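Local coordinates for 6-aminohexanoate-dimer hydrolase (Bacillus anthracis, PDB 4GB7), which probably hydrolyses the amide bond of 6-aminohexanoate dimers, as a putative serine hydrolase of the beta-lactamase clan, at residues A[134-146]-A[369-381]. Numbering follows the deposited sequence.
Sequences EPHGMASLAKVFT and FEVLGSYGQTLYI
L141 lays its methyl end across the backbone of the hairpin 369-381, at the place where a serine beta-lactamase-like fold brings the segment carrying its probable SxxK motif against strand 369-373 of the antiparallel sheet. CD1 reaches V371 O at 3.3 Å and the L372 and G373 backbone beside it, while CD2 rests on Q377 CB and the T378 carbonyl carbon, so one leucine straddles both strands. Three residues on, in the helix, V144 CG1 packs on V371 CB at 3.6 Å; V371 has CG1 wedged between its own N and carbonyl carbon (chi1 60°), which turns that methyl to L141 CG and V144 CG1, and CG2 lies 3.5 Å from S140 O. W359 of strand 359-361 covers V144 and V371.

S140 and K143 match the SxxK pair of this family, consistent with a nucleophile and its lysine partner. S140 CB sits 3.3 Å from L372 O, and A139 CB, 3.5 Å from S374 N, lies where strand 369-373 ends; a CB on G373 would run into M138 O and A139 CB, so the bare glycine lets the backbones approach. No direct hydrogen bond joins the two segments; instead a water bridges S140 OG and S374 N, accepting from the latter at 2.9 Å. K143 NZ donates to S140 OG, which also bonds Y249 OH and a nitrate ion, probably a crystallisation component; N251 and S300 take further bonds from the lysine.

Farther out, Q377 CG lies 3.6 Å from M138 O, and the bend at chi2 (-52°) then swings the amide toward H136, ring and amide planes 47° apart. S393 N holds OE1, and D111 holds H136 NE2. Across the turn, Q377 NE2 donates to a lone pair of S374 O, 2.9 Å away.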
ATOM      1  N   GLU A 134      -5.447 -10.292 -13.287  1.00 17.93           N
ATOM      2  CA  GLU A 134      -6.600  -9.630 -12.633  1.00 17.80           C
ATOM      3  C   GLU A 134      -6.122  -8.838 -11.441  1.00 17.32           C
ATOM      4  O   GLU A 134      -5.336  -9.311 -10.658  1.00 18.81           O
ATOM      5  CB  GLU A 134      -7.663 -10.613 -12.196  1.00 21.69           C
ATOM      6  CG  GLU A 134      -8.408 -11.269 -13.352  1.00 24.92           C
ATOM      7  CD  GLU A 134      -9.313 -10.320 -14.148  1.00 32.07           C
ATOM      8  OE1 GLU A 134      -9.849  -9.322 -13.628  1.00 29.78           O
ATOM      9  OE2 GLU A 134      -9.484 -10.544 -15.346  1.00 37.32           O
ATOM     10  N   PRO A 135      -6.561  -7.591 -11.315  1.00 17.72           N
ATOM     11  CA  PRO A 135      -6.072  -6.851 -10.160  1.00 19.01           C
ATOM     12  C   PRO A 135      -6.413  -7.486  -8.798  1.00 16.96           C
ATOM     13  O   PRO A 135      -7.519  -8.011  -8.596  1.00 17.86           O
ATOM     14  CB  PRO A 135      -6.733  -5.482 -10.349  1.00 19.01           C
ATOM     15  CG  PRO A 135      -6.907  -5.365 -11.840  1.00 18.95           C
ATOM     16  CD  PRO A 135      -7.297  -6.735 -12.268  1.00 19.64           C
ATOM     17  N   HIS A 136      -5.520  -7.330  -7.837  1.00 16.56           N
ATOM     18  CA  HIS A 136      -5.659  -7.850  -6.476  1.00 15.82           C
ATOM     19  C   HIS A 136      -5.786  -6.717  -5.518  1.00 15.18           C
ATOM     20  O   HIS A 136      -5.222  -5.649  -5.740  1.00 16.73           O
ATOM     21  CB  HIS A 136      -4.352  -8.584  -6.158  1.00 15.72           C
ATOM     22  CG  HIS A 136      -4.429  -9.496  -4.952  1.00 13.99           C
ATOM     23  ND1 HIS A 136      -4.419  -9.047  -3.685  1.00 15.25           N
ATOM     24  CD2 HIS A 136      -4.504 -10.889  -4.887  1.00 14.71           C
ATOM     25  CE1 HIS A 136      -4.477 -10.109  -2.841  1.00 14.65           C
ATOM     26  NE2 HIS A 136      -4.557 -11.236  -3.580  1.00 15.53           N
ATOM     27  N   GLY A 137      -6.522  -6.905  -4.432  1.00 17.47           N
ATOM     28  CA  GLY A 137      -6.505  -5.928  -3.328  1.00 16.47           C
ATOM     29  C   GLY A 137      -5.111  -5.763  -2.754  1.00 14.96           C
ATOM     30  O   GLY A 137      -4.342  -6.675  -2.717  1.00 16.90           O
HETATM   31  N   MSE A 138      -4.758  -4.550  -2.372  1.00 17.14           N
HETATM   32  CA  MSE A 138      -3.431  -4.295  -1.826  1.00 17.40           C
HETATM   33  C   MSE A 138      -3.434  -3.528  -0.486  1.00 19.41           C
HETATM   34  O   MSE A 138      -2.370  -3.194   0.021  1.00 17.41           O
HETATM   35  CB  MSE A 138      -2.612  -3.499  -2.855  1.00 17.20           C
HETATM   36  CG  MSE A 138      -2.523  -4.156  -4.181  1.00 20.93           C
HETATM   37 SE   MSE A 138      -1.194  -3.385  -5.329  0.70 21.34          SE
HETATM   38  CE  MSE A 138      -1.659  -1.571  -5.342  1.00 21.55           C
ATOM     39  N   ALA A 139      -4.613  -3.263   0.069  1.00 18.20           N
ATOM     40  CA  ALA A 139      -4.739  -2.609   1.354  1.00 19.52           C
ATOM     41  C   ALA A 139      -3.851  -1.359   1.339  1.00 18.32           C
ATOM     42  O   ALA A 139      -3.937  -0.594   0.402  1.00 19.31           O
ATOM     43  CB  ALA A 139      -4.407  -3.562   2.502  1.00 19.76           C
ATOM     44  N   SER A 140      -2.965  -1.171   2.305  1.00 17.69           N
ATOM     45  CA  SER A 140      -2.227   0.098   2.453  1.00 17.83           C
ATOM     46  C   SER A 140      -1.067   0.290   1.460  1.00 16.43           C
ATOM     47  O   SER A 140      -0.433   1.324   1.477  1.00 16.66           O
ATOM     48  CB  SER A 140      -1.682   0.246   3.897  1.00 18.22           C
ATOM     49  OG  SER A 140      -2.708   0.495   4.839  1.00 20.54           O
ATOM     50  N   LEU A 141      -0.808  -0.662   0.561  1.00 16.05           N
ATOM     51  CA  LEU A 141       0.161  -0.424  -0.511  1.00 16.08           C
ATOM     52  C   LEU A 141      -0.218   0.814  -1.323  1.00 15.59           C
ATOM     53  O   LEU A 141       0.640   1.435  -1.856  1.00 18.22           O
ATOM     54  CB  LEU A 141       0.331  -1.599  -1.439  1.00 18.37           C
ATOM     55  CG  LEU A 141       1.314  -2.672  -1.007  1.00 23.86           C
ATOM     56  CD1 LEU A 141       1.451  -2.953   0.457  1.00 17.31           C
ATOM     57  CD2 LEU A 141       1.180  -3.927  -1.853  1.00 17.25           C
ATOM     58  N   ALA A 142      -1.517   1.132  -1.424  1.00 16.70           N
ATOM     59  CA  ALA A 142      -1.964   2.347  -2.071  1.00 15.74           C
ATOM     60  C   ALA A 142      -1.315   3.591  -1.591  1.00 14.00           C
ATOM     61  O   ALA A 142      -1.189   4.581  -2.382  1.00 17.60           O
ATOM     62  CB  ALA A 142      -3.491   2.495  -1.891  1.00 18.25           C
ATOM     63  N   LYS A 143      -0.898   3.624  -0.335  1.00 16.48           N
ATOM     64  CA  LYS A 143      -0.500   4.934   0.228  1.00 16.64           C
ATOM     65  C   LYS A 143       0.678   5.595  -0.493  1.00 16.64           C
ATOM     66  O   LYS A 143       0.773   6.835  -0.580  1.00 17.44           O
ATOM     67  CB  LYS A 143      -0.167   4.762   1.712  1.00 16.50           C
ATOM     68  CG  LYS A 143      -1.371   4.410   2.554  1.00 16.54           C
ATOM     69  CD  LYS A 143      -1.069   4.339   4.030  1.00 17.84           C
ATOM     70  CE  LYS A 143      -2.340   4.288   4.896  1.00 19.14           C
ATOM     71  NZ  LYS A 143      -3.135   3.021   4.827  1.00 18.98           N
ATOM     72  N   VAL A 144       1.576   4.770  -1.009  1.00 17.34           N
ATOM     73  CA  VAL A 144       2.793   5.262  -1.659  1.00 18.10           C
ATOM     74  C   VAL A 144       2.485   6.027  -2.960  1.00 16.71           C
ATOM     75  O   VAL A 144       3.241   6.869  -3.350  1.00 17.98           O
ATOM     76  CB  VAL A 144       3.861   4.176  -1.847  1.00 15.64           C
ATOM     77  CG1 VAL A 144       4.293   3.650  -0.468  1.00 16.36           C
ATOM     78  CG2 VAL A 144       3.420   3.054  -2.804  1.00 15.40           C
ATOM     79  N   PHE A 145       1.355   5.739  -3.576  1.00 15.69           N
ATOM     80  CA  PHE A 145       0.905   6.453  -4.788  1.00 14.52           C
ATOM     81  C   PHE A 145       0.465   7.841  -4.454  1.00 16.91           C
ATOM     82  O   PHE A 145       0.834   8.768  -5.175  1.00 19.50           O
ATOM     83  CB  PHE A 145      -0.166   5.630  -5.498  1.00 17.20           C
ATOM     84  CG  PHE A 145       0.396   4.360  -6.090  1.00 18.34           C
ATOM     85  CD1 PHE A 145       0.957   4.365  -7.329  1.00 20.90           C
ATOM     86  CD2 PHE A 145       0.382   3.201  -5.370  1.00 16.61           C
ATOM     87  CE1 PHE A 145       1.534   3.228  -7.850  1.00 20.39           C
ATOM     88  CE2 PHE A 145       0.928   2.060  -5.866  1.00 18.60           C
ATOM     89  CZ  PHE A 145       1.504   2.066  -7.109  1.00 16.46           C
ATOM     90  N   THR A 146      -0.346   7.992  -3.400  1.00 16.30           N
ATOM     91  CA  THR A 146      -0.678   9.318  -2.892  1.00 17.94           C
ATOM     92  C   THR A 146       0.565  10.079  -2.484  1.00 15.39           C
ATOM     93  O   THR A 146       0.732  11.262  -2.857  1.00 17.35           O
ATOM     94  CB  THR A 146      -1.702   9.234  -1.748  1.00 17.41           C
ATOM     95  OG1 THR A 146      -2.955   8.824  -2.308  1.00 21.45           O
ATOM     96  CG2 THR A 146      -1.893  10.577  -1.019  1.00 19.90           C
ATOM     97  N   PHE A 369      13.480  -0.620   1.897  1.00 18.62           N
ATOM     98  CA  PHE A 369      12.339   0.136   2.300  1.00 18.26           C
ATOM     99  C   PHE A 369      11.109  -0.562   1.705  1.00 17.14           C
ATOM    100  O   PHE A 369      11.205  -1.306   0.749  1.00 18.84           O
ATOM    101  CB  PHE A 369      12.475   1.655   1.962  1.00 18.71           C
ATOM    102  CG  PHE A 369      12.685   1.963   0.497  1.00 19.56           C
ATOM    103  CD1 PHE A 369      13.943   1.874  -0.070  1.00 21.82           C
ATOM    104  CD2 PHE A 369      11.635   2.340  -0.300  1.00 22.77           C
ATOM    105  CE1 PHE A 369      14.162   2.171  -1.402  1.00 22.54           C
ATOM    106  CE2 PHE A 369      11.828   2.630  -1.654  1.00 22.37           C
ATOM    107  CZ  PHE A 369      13.083   2.537  -2.220  1.00 20.89           C
ATOM    108  N   GLU A 370       9.968  -0.377   2.336  1.00 16.22           N
ATOM    109  CA  GLU A 370       8.818  -1.152   1.978  1.00 16.09           C
ATOM    110  C   GLU A 370       7.523  -0.461   2.344  1.00 17.24           C
ATOM    111  O   GLU A 370       7.492   0.450   3.182  1.00 18.33           O
ATOM    112  CB  GLU A 370       8.878  -2.530   2.668  1.00 17.80           C
ATOM    113  CG  GLU A 370       8.880  -2.506   4.197  1.00 17.45           C
ATOM    114  CD  GLU A 370       9.103  -3.802   4.915  1.00 24.45           C
ATOM    115  OE1 GLU A 370       9.095  -4.848   4.267  1.00 25.63           O
ATOM    116  OE2 GLU A 370       9.204  -3.779   6.178  1.00 28.26           O
ATOM    117  N   VAL A 371       6.456  -0.902   1.702  1.00 15.51           N
ATOM    118  CA  VAL A 371       5.082  -0.599   2.125  1.00 16.20           C
ATOM    119  C   VAL A 371       4.363  -1.902   2.379  1.00 16.45           C
ATOM    120  O   VAL A 371       4.572  -2.892   1.661  1.00 16.84           O
ATOM    121  CB  VAL A 371       4.380   0.403   1.163  1.00 15.56           C
ATOM    122  CG1 VAL A 371       4.318  -0.200  -0.265  1.00 16.95           C
ATOM    123  CG2 VAL A 371       3.004   0.821   1.721  1.00 17.31           C
ATOM    124  N   LEU A 372       3.515  -1.891   3.404  1.00 15.51           N
ATOM    125  CA  LEU A 372       2.887  -3.105   3.931  1.00 15.26           C
ATOM    126  C   LEU A 372       1.402  -2.874   3.860  1.00 15.89           C
ATOM    127  O   LEU A 372       0.952  -1.708   3.978  1.00 19.25           O
ATOM    128  CB  LEU A 372       3.301  -3.318   5.377  1.00 18.02           C
ATOM    129  CG  LEU A 372       4.809  -3.550   5.561  1.00 20.38           C
ATOM    130  CD1 LEU A 372       5.217  -3.309   7.025  1.00 26.73           C
ATOM    131  CD2 LEU A 372       5.191  -4.941   5.083  1.00 25.37           C
ATOM    132  N   GLY A 373       0.643  -3.959   3.744  1.00 15.94           N
ATOM    133  CA  GLY A 373      -0.815  -3.885   3.856  1.00 17.03           C
ATOM    134  C   GLY A 373      -1.420  -5.083   4.504  1.00 15.37           C
ATOM    135  O   GLY A 373      -0.816  -6.172   4.458  1.00 17.84           O
ATOM    136  N   SER A 374      -2.583  -4.889   5.117  1.00 16.68           N
ATOM    137  CA  SER A 374      -3.255  -5.964   5.802  1.00 17.46           C
ATOM    138  C   SER A 374      -3.479  -7.164   4.924  1.00 14.44           C
ATOM    139  O   SER A 374      -3.635  -7.051   3.700  1.00 15.95           O
ATOM    140  CB  SER A 374      -4.580  -5.519   6.393  1.00 20.98           C
ATOM    141  OG  SER A 374      -4.342  -4.471   7.302  1.00 24.42           O
ATOM    142  N   TYR A 375      -3.476  -8.317   5.567  1.00 15.81           N
ATOM    143  CA  TYR A 375      -3.823  -9.620   4.953  1.00 17.46           C
ATOM    144  C   TYR A 375      -2.693 -10.188   4.136  1.00 18.09           C
ATOM    145  O   TYR A 375      -2.891 -11.100   3.364  1.00 18.57           O
ATOM    146  CB  TYR A 375      -5.159  -9.608   4.197  1.00 17.75           C
ATOM    147  CG  TYR A 375      -6.245  -8.827   4.898  1.00 17.11           C
ATOM    148  CD1 TYR A 375      -6.549  -9.043   6.236  1.00 18.77           C
ATOM    149  CD2 TYR A 375      -6.898  -7.791   4.244  1.00 19.87           C
ATOM    150  CE1 TYR A 375      -7.509  -8.293   6.879  1.00 20.52           C
ATOM    151  CE2 TYR A 375      -7.853  -7.041   4.884  1.00 22.86           C
ATOM    152  CZ  TYR A 375      -8.162  -7.299   6.184  1.00 21.69           C
ATOM    153  OH  TYR A 375      -9.071  -6.497   6.780  1.00 26.35           O
ATOM    154  N   GLY A 376      -1.499  -9.625   4.335  1.00 16.38           N
ATOM    155  CA  GLY A 376      -0.256 -10.124   3.777  1.00 15.61           C
ATOM    156  C   GLY A 376       0.164  -9.520   2.451  1.00 15.79           C
ATOM    157  O   GLY A 376       0.688 -10.226   1.564  1.00 16.75           O
ATOM    158  N   GLN A 377       0.093  -8.183   2.374  1.00 15.56           N
ATOM    159  CA  GLN A 377       0.603  -7.480   1.236  1.00 17.73           C
ATOM    160  C   GLN A 377       1.895  -6.767   1.505  1.00 15.93           C
ATOM    161  O   GLN A 377       2.059  -6.112   2.548  1.00 16.93           O
ATOM    162  CB  GLN A 377      -0.383  -6.439   0.688  1.00 17.47           C
ATOM    163  CG  GLN A 377      -1.861  -6.686   0.936  1.00 15.91           C
ATOM    164  CD  GLN A 377      -2.338  -8.034   0.526  1.00 16.99           C
ATOM    165  OE1 GLN A 377      -1.840  -8.605  -0.435  1.00 17.26           O
ATOM    166  NE2 GLN A 377      -3.363  -8.533   1.197  1.00 17.30           N
ATOM    167  N   THR A 378       2.815  -6.841   0.551  1.00 15.32           N
ATOM    168  CA  THR A 378       4.085  -6.144   0.675  1.00 17.32           C
ATOM    169  C   THR A 378       4.599  -5.712  -0.696  1.00 16.41           C
ATOM    170  O   THR A 378       4.569  -6.503  -1.645  1.00 15.96           O
ATOM    171  CB  THR A 378       5.188  -7.018   1.319  1.00 19.60           C
ATOM    172  OG1 THR A 378       4.740  -7.523   2.592  1.00 18.74           O
ATOM    173  CG2 THR A 378       6.508  -6.222   1.522  1.00 17.50           C
ATOM    174  N   LEU A 379       5.059  -4.460  -0.760  1.00 16.21           N
ATOM    175  CA  LEU A 379       6.015  -4.041  -1.794  1.00 15.95           C
ATOM    176  C   LEU A 379       7.318  -3.740  -1.121  1.00 15.88           C
ATOM    177  O   LEU A 379       7.400  -2.812  -0.276  1.00 16.03           O
ATOM    178  CB  LEU A 379       5.527  -2.796  -2.554  1.00 15.02           C
ATOM    179  CG  LEU A 379       6.470  -2.224  -3.596  1.00 15.70           C
ATOM    180  CD1 LEU A 379       6.882  -3.178  -4.725  1.00 18.43           C
ATOM    181  CD2 LEU A 379       5.833  -0.934  -4.151  1.00 18.19           C
ATOM    182  N   TYR A 380       8.344  -4.453  -1.485  1.00 15.97           N
ATOM    183  CA  TYR A 380       9.653  -4.425  -0.770  1.00 14.73           C
ATOM    184  C   TYR A 380      10.766  -4.109  -1.794  1.00 15.27           C
ATOM    185  O   TYR A 380      10.902  -4.790  -2.829  1.00 15.89           O
ATOM    186  CB  TYR A 380       9.890  -5.783  -0.125  1.00 14.81           C
ATOM    187  CG  TYR A 380      11.240  -5.987   0.548  1.00 16.49           C
ATOM    188  CD1 TYR A 380      11.436  -5.698   1.910  1.00 15.40           C
ATOM    189  CD2 TYR A 380      12.317  -6.508  -0.145  1.00 15.79           C
ATOM    190  CE1 TYR A 380      12.664  -5.905   2.535  1.00 15.74           C
ATOM    191  CE2 TYR A 380      13.545  -6.716   0.466  1.00 17.27           C
ATOM    192  CZ  TYR A 380      13.706  -6.440   1.820  1.00 17.24           C
ATOM    193  OH  TYR A 380      14.909  -6.663   2.447  1.00 17.58           O
ATOM    194  N   ILE A 381      11.557  -3.072  -1.512  1.00 17.20           N
ATOM    195  CA  ILE A 381      12.595  -2.637  -2.423  1.00 16.74           C
ATOM    196  C   ILE A 381      13.917  -2.706  -1.690  1.00 16.11           C
ATOM    197  O   ILE A 381      14.083  -2.059  -0.632  1.00 18.28           O
ATOM    198  CB  ILE A 381      12.330  -1.197  -2.923  1.00 16.92           C
ATOM    199  CG1 ILE A 381      10.886  -1.145  -3.560  1.00 21.60           C
ATOM    200  CG2 ILE A 381      13.460  -0.765  -3.857  1.00 19.21           C
ATOM    201  CD1 ILE A 381      10.489   0.214  -3.986  1.00 24.94           C
TER
HETATM  202  O   HOH W   1      -3.358  -2.065   5.366  1.00 23.78           O